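Local coordinates for protein aldolase (Klebsiella pneumoniae, PDB 6VOQ) that belongs to the class II aldolase/adducin family of the AraD-like clan and carries a zinc site formed by one glutamate and three histidines, at residues N30-L35 and T77-V82; V60-E65 and V82-P87. One frame throughout, in Å; residues are numbered along the deposited sequence.

Interaction 1: N30-L35 and T77-V82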
loop_
_atom_site.group_PDB
_atom_site.type_symbol
_atom_site.label_atom_id
_atom_site.label_comp_id
_atom_site.label_asym_id
_atom_site.label_seq_id
_atom_site.Cartn_x
_atom_site.Cartn_y
_atom_site.Cartn_z
ATOM N N ASN A 30 15.266 12.021 6.021
ATOM C CA ASN A 30 15.590 12.828 7.185
ATOM C C ASN A 30 14.690 14.056 7.205
ATOM O O ASN A 30 14.164 14.480 6.174
ATOM C CB ASN A 30 17.067 13.223 7.195
ATOM C CG ASN A 30 17.579 13.582 5.827
ATOM O OD1 ASN A 30 17.382 14.698 5.354
ATOM N ND2 ASN A 30 18.244 12.635 5.178
ATOM N N LEU A 31 14.501 14.600 8.400
ATOM C CA LEU A 31 13.666 15.765 8.626
ATOM C C LEU A 31 14.500 16.824 9.324
ATOM O O LEU A 31 15.390 16.504 10.119
ATOM C CB LEU A 31 12.412 15.419 9.477
ATOM C CG LEU A 31 11.673 14.121 9.105
ATOM C CD1 LEU A 31 10.596 13.760 10.117
ATOM C CD2 LEU A 31 11.071 14.218 7.711
ATOM N N SER A 32 14.225 18.087 9.009
ATOM C CA SER A 32 14.804 19.187 9.771
ATOM C C SER A 32 13.783 20.309 9.917
ATOM O O SER A 32 12.859 20.445 9.107
ATOM C CB SER A 32 16.091 19.715 9.119
ATOM O OG SER A 32 15.826 20.420 7.913
ATOM N N LEU A 33 13.963 21.116 10.960
ATOM C CA LEU A 33 13.128 22.293 11.162
ATOM C C LEU A 33 13.902 23.332 11.963
ATOM O O LEU A 33 14.731 22.996 12.815
ATOM C CB LEU A 33 11.806 21.941 11.865
ATOM C CG LEU A 33 11.836 21.279 13.253
ATOM C CD1 LEU A 33 11.972 22.302 14.364
ATOM C CD2 LEU A 33 10.575 20.454 13.477
ATOM N N LEU A 34 13.617 24.600 11.685
ATOM C CA LEU A 34 14.255 25.700 12.395
ATOM C C LEU A 34 13.679 25.839 13.796
ATOM O O LEU A 34 12.459 25.889 13.975
ATOM C CB LEU A 34 14.066 27.009 11.632
ATOM C CG LEU A 34 15.184 27.349 10.649
ATOM C CD1 LEU A 34 14.868 28.638 9.901
ATOM C CD2 LEU A 34 16.516 27.449 11.384
ATOM N N LEU A 35 14.556 25.917 14.779
ATOM C CA LEU A 35 14.152 26.161 16.149
ATOM C C LEU A 35 13.976 27.656 16.382
ATOM O O LEU A 35 14.417 28.477 15.571
ATOM C CB LEU A 35 15.188 25.579 17.108
ATOM C CG LEU A 35 15.259 24.045 17.103
ATOM C CD1 LEU A 35 16.483 23.544 17.860
ATOM C CD2 LEU A 35 13.982 23.431 17.671
ATOM N N THR A 77 23.682 18.384 5.792
ATOM C CA THR A 77 24.549 19.314 5.077
ATOM C C THR A 77 23.788 20.074 3.994
ATOM O O THR A 77 23.897 21.303 3.896
ATOM C CB THR A 77 25.734 18.564 4.467
ATOM O OG1 THR A 77 26.510 17.969 5.513
ATOM C CG2 THR A 77 26.624 19.530 3.703
ATOM N N PHE A 78 23.013 19.372 3.162
ATOM C CA PHE A 78 22.311 20.108 2.118
ATOM C C PHE A 78 20.948 20.620 2.569
ATOM O O PHE A 78 20.364 21.455 1.880
ATOM C CB PHE A 78 22.194 19.284 0.813
ATOM C CG PHE A 78 21.372 18.012 0.904
ATOM C CD1 PHE A 78 19.999 18.046 1.082
ATOM C CD2 PHE A 78 21.973 16.786 0.708
ATOM C CE1 PHE A 78 19.264 16.878 1.137
ATOM C CE2 PHE A 78 21.240 15.608 0.749
ATOM C CZ PHE A 78 19.890 15.652 0.963
ATOM N N HIS A 79 20.434 20.154 3.708
ATOM C CA HIS A 79 19.349 20.874 4.364
ATOM C C HIS A 79 19.769 22.305 4.672
ATOM O O HIS A 79 19.052 23.259 4.351
ATOM C CB HIS A 79 18.960 20.174 5.660
ATOM C CG HIS A 79 18.117 18.959 5.473
ATOM N ND1 HIS A 79 16.891 18.809 6.083
ATOM C CD2 HIS A 79 18.336 17.822 4.772
ATOM C CE1 HIS A 79 16.383 17.635 5.755
ATOM N NE2 HIS A 79 17.238 17.019 4.959
ATOM N N ARG A 80 20.930 22.465 5.317
ATOM C CA ARG A 80 21.402 23.786 5.721
ATOM C C ARG A 80 21.562 24.713 4.532
ATOM O O ARG A 80 21.217 25.895 4.624
ATOM C CB ARG A 80 22.733 23.668 6.467
ATOM C CG ARG A 80 22.637 22.846 7.741
ATOM C CD ARG A 80 23.891 22.953 8.582
ATOM N NE ARG A 80 24.935 22.045 8.130
ATOM C CZ ARG A 80 26.061 22.431 7.540
ATOM N NH1 ARG A 80 26.300 23.720 7.323
ATOM N NH2 ARG A 80 26.955 21.522 7.175
ATOM N N ALA A 81 22.081 24.201 3.412
ATOM C CA ALA A 81 22.231 25.021 2.217
ATOM C C ALA A 81 20.921 25.693 1.830
ATOM O O ALA A 81 20.917 26.870 1.454
ATOM C CB ALA A 81 22.762 24.177 1.058
ATOM N N VAL A 82 19.800 24.982 1.957
ATOM C CA VAL A 82 18.502 25.575 1.642
ATOM C C VAL A 82 18.162 26.687 2.630
ATOM O O VAL A 82 17.792 27.797 2.234
ATOM C CB VAL A 82 17.409 24.495 1.618
ATOM C CG1 VAL A 82 16.044 25.134 1.350
ATOM C CG2 VAL A 82 17.740 23.435 0.590
#
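His79 reaches from helix 76-83 to Asn30 and Ser32 on strand 30-34, joining a helix to a face of the central mixed sheet in this class II aldolase/adducin-type fold. It is a worked example of how an imidazole can use both nitrogens to bridge alternate residues of one strand. The axes of residues 77-82 and strand 30-34 approach to 9.6 Å and lie 36° from parallel. From the His79 CB, CG lies anti to the carbonyl carbon (chi1 -78°), which points the ring at the strand. CB and CG pass alongside the hydroxyl of Ser32, with CG 3.7 Å from OG. ND1 then meets that hydroxyl in a hydrogen bond, Ser32 OG to His79 ND1 2.7 Å, near the ring plane. At the tip NE2 donates to the amide oxygen of Asn30; the modelled NE2 to OD1 separation of 2.4 Å is shorter than a normal bond of this kind, so its exact value is doubtful. CE1 and CD2 flank Asn30 OD1 on the two sides of NE2, at 3.1 and 3.3 Å, and CE1 also nears Leu31 C. The bond is bent, with the amide plane turned 55° from the ring. Grip at two edge atoms should limit rotation of the buried ring. The side chains of Leu31 and Leu33, on the other face of the strand, touch helix 4-20. The Asn30 side chain lies about 5 Å from a bound zinc ion, and its ND2 weakly hydrogen-bonds the zinc ligand Glu75. Ser32 OG is also hydrogen-bonded to Tyr83 OH.

Interaction 2: V60-E65 and V82-P87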
loop_
_atom_site.group_PDB
_atom_site.type_symbol
_atom_site.label_atom_id
_atom_site.label_comp_id
_atom_site.label_asym_id
_atom_site.label_seq_id
_atom_site.Cartn_x
_atom_site.Cartn_y
_atom_site.Cartn_z
ATOM N N VAL A 60 21.855 21.377 15.401
ATOM C CA VAL A 60 23.047 21.878 14.730
ATOM C C VAL A 60 22.776 23.322 14.314
ATOM O O VAL A 60 21.628 23.708 14.073
ATOM C CB VAL A 60 23.401 20.972 13.519
ATOM C CG1 VAL A 60 22.207 20.821 12.600
ATOM C CG2 VAL A 60 24.597 21.491 12.757
ATOM N N THR A 61 23.829 24.138 14.279
ATOM C CA THR A 61 23.717 25.485 13.728
ATOM C C THR A 61 23.687 25.417 12.203
ATOM O O THR A 61 24.148 24.449 11.593
ATOM C CB THR A 61 24.882 26.379 14.165
ATOM O OG1 THR A 61 26.079 26.000 13.467
ATOM C CG2 THR A 61 25.120 26.287 15.667
ATOM N N LEU A 62 23.146 26.472 11.584
ATOM C CA LEU A 62 23.094 26.514 10.128
ATOM C C LEU A 62 24.485 26.481 9.499
ATOM O O LEU A 62 24.613 26.143 8.318
ATOM C CB LEU A 62 22.325 27.754 9.668
ATOM C CG LEU A 62 20.815 27.729 9.927
ATOM C CD1 LEU A 62 20.130 28.930 9.299
ATOM C CD2 LEU A 62 20.194 26.438 9.410
ATOM N N GLN A 63 25.530 26.794 10.261
ATOM C CA GLN A 63 26.891 26.746 9.754
ATOM C C GLN A 63 27.563 25.404 9.996
ATOM O O GLN A 63 28.747 25.257 9.673
ATOM C CB GLN A 63 27.728 27.870 10.374
ATOM C CG GLN A 63 27.218 29.258 10.044
ATOM C CD GLN A 63 25.971 29.613 10.843
ATOM O OE1 GLN A 63 25.849 29.263 12.024
ATOM N NE2 GLN A 63 25.033 30.305 10.199
ATOM N N GLY A 64 26.844 24.433 10.557
ATOM C CA GLY A 64 27.324 23.070 10.669
ATOM C C GLY A 64 27.858 22.640 12.020
ATOM O O GLY A 64 28.377 21.525 12.128
ATOM N N GLU A 65 27.746 23.473 13.049
ATOM C CA GLU A 65 28.264 23.124 14.365
ATOM C C GLU A 65 27.235 22.281 15.112
ATOM O O GLU A 65 26.084 22.695 15.272
ATOM C CB GLU A 65 28.609 24.387 15.145
ATOM C CG GLU A 65 29.736 24.226 16.136
ATOM C CD GLU A 65 29.766 25.344 17.170
ATOM O OE1 GLU A 65 30.132 25.061 18.333
ATOM O OE2 GLU A 65 29.426 26.501 16.823
ATOM N N VAL A 82 19.800 24.982 1.957
ATOM C CA VAL A 82 18.502 25.575 1.642
ATOM C C VAL A 82 18.162 26.687 2.630
ATOM O O VAL A 82 17.792 27.797 2.234
ATOM C CB VAL A 82 17.409 24.495 1.618
ATOM C CG1 VAL A 82 16.044 25.134 1.350
ATOM C CG2 VAL A 82 17.740 23.435 0.590
ATOM N N TYR A 83 18.255 26.395 3.930
ATOM C CA TYR A 83 17.939 27.397 4.943
ATOM C C TYR A 83 18.757 28.663 4.747
ATOM O O TYR A 83 18.239 29.769 4.909
ATOM C CB TYR A 83 18.190 26.848 6.346
ATOM C CG TYR A 83 17.218 25.788 6.792
ATOM C CD1 TYR A 83 15.923 26.121 7.153
ATOM C CD2 TYR A 83 17.602 24.450 6.869
ATOM C CE1 TYR A 83 15.034 25.149 7.573
ATOM C CE2 TYR A 83 16.717 23.473 7.269
ATOM C CZ TYR A 83 15.438 23.827 7.627
ATOM O OH TYR A 83 14.547 22.867 8.044
ATOM N N LEU A 84 20.044 28.519 4.411
ATOM C CA LEU A 84 20.946 29.656 4.299
ATOM C C LEU A 84 20.651 30.540 3.096
ATOM O O LEU A 84 21.255 31.613 2.982
ATOM C CB LEU A 84 22.394 29.167 4.236
ATOM C CG LEU A 84 22.987 28.627 5.532
ATOM C CD1 LEU A 84 24.224 27.813 5.214
ATOM C CD2 LEU A 84 23.328 29.773 6.484
ATOM N N HIS A 85 19.749 30.127 2.199
ATOM C CA HIS A 85 19.418 30.927 1.027
ATOM C C HIS A 85 17.915 31.000 0.794
ATOM O O HIS A 85 17.470 31.229 -0.335
ATOM C CB HIS A 85 20.147 30.390 -0.201
ATOM C CG HIS A 85 21.626 30.481 -0.063
ATOM N ND1 HIS A 85 22.372 29.499 0.550
ATOM C CD2 HIS A 85 22.489 31.478 -0.362
ATOM C CE1 HIS A 85 23.638 29.869 0.588
ATOM N NE2 HIS A 85 23.736 31.066 0.039
ATOM N N ASN A 86 17.125 30.825 1.848
ATOM C CA ASN A 86 15.683 31.017 1.772
ATOM C C ASN A 86 15.133 31.260 3.168
ATOM O O ASN A 86 14.882 30.300 3.905
ATOM C CB ASN A 86 15.002 29.804 1.140
ATOM C CG ASN A 86 13.504 29.963 1.055
ATOM O OD1 ASN A 86 12.971 31.039 1.314
ATOM N ND2 ASN A 86 12.812 28.890 0.677
ATOM N N PRO A 87 14.941 32.515 3.582
ATOM C CA PRO A 87 14.435 32.748 4.941
ATOM C C PRO A 87 13.004 32.293 5.138
ATOM O O PRO A 87 12.574 32.159 6.290
ATOM C CB PRO A 87 14.593 34.265 5.133
ATOM C CG PRO A 87 14.724 34.826 3.776
ATOM C CD PRO A 87 15.359 33.762 2.922
#
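In both Leu62 and Leu84 the first torsion (chi1 -71° and -72°) sets CG anti to the carbonyl carbon and so swings the side chain across the gap between the turn and residues 83-84. Extended at chi2 (-174°), Leu62 sends its two methyls to Tyr83. CD2 lies 3.7 Å from Tyr83 CB and 4.0 Å from Tyr83 CG, where the ring begins, so the leucine packs at the root of the tyrosine, the two side chains crossing at about a right angle. The two methyls of Leu84 share Leu62: CD2 sits 3.9 Å from Leu62 CB, and CD1 3.5 Å from Leu62 O. That carbonyl oxygen also accepts a hydrogen bond from Arg80 NH1. A slighter touch comes from Gln63, which is exposed, its bent chain bringing NE2 near Leu84 CD2. No hydrogen bond links the segments, and the docking is largely apolar. The loop has its own bracing: Thr61 OG1 accepts from Glu65 N at 3.1 Å, and Gly64 N bonds Thr61 O at 2.9 Å. With Thr61 N bonded to Glu65 O, and Gly64 at positive phi, residues 61-65 form a type I turn with a G1 beta bulge, the classic tip of a beta-hairpin, connecting strands 58-60 and 66-68.

From the N terminus the chain runs through helix 4-20 into strand 30-34, the first half of interaction 1, then out along the neighbouring antiparallel strands to the hairpin at 60-65, the first half of interaction 2. Helix 76-83 brings 77-82 back to the strand, closing a loop with 41 residues between its segments. The next residues, 82-87, then close a shorter one, 16 residues between segments, on the hairpin. The two loops therefore cross rather than nest, and they share Val82. Together they tie helix 76-83 and the residues after it to strand 30-34 and to the turn of the 58-60/66-68 hairpin. Tyr83 OH to Ser32 OG (2.8 Å, a probable hydrogen bond) and Arg80 NH1 to Leu62 O connect the two.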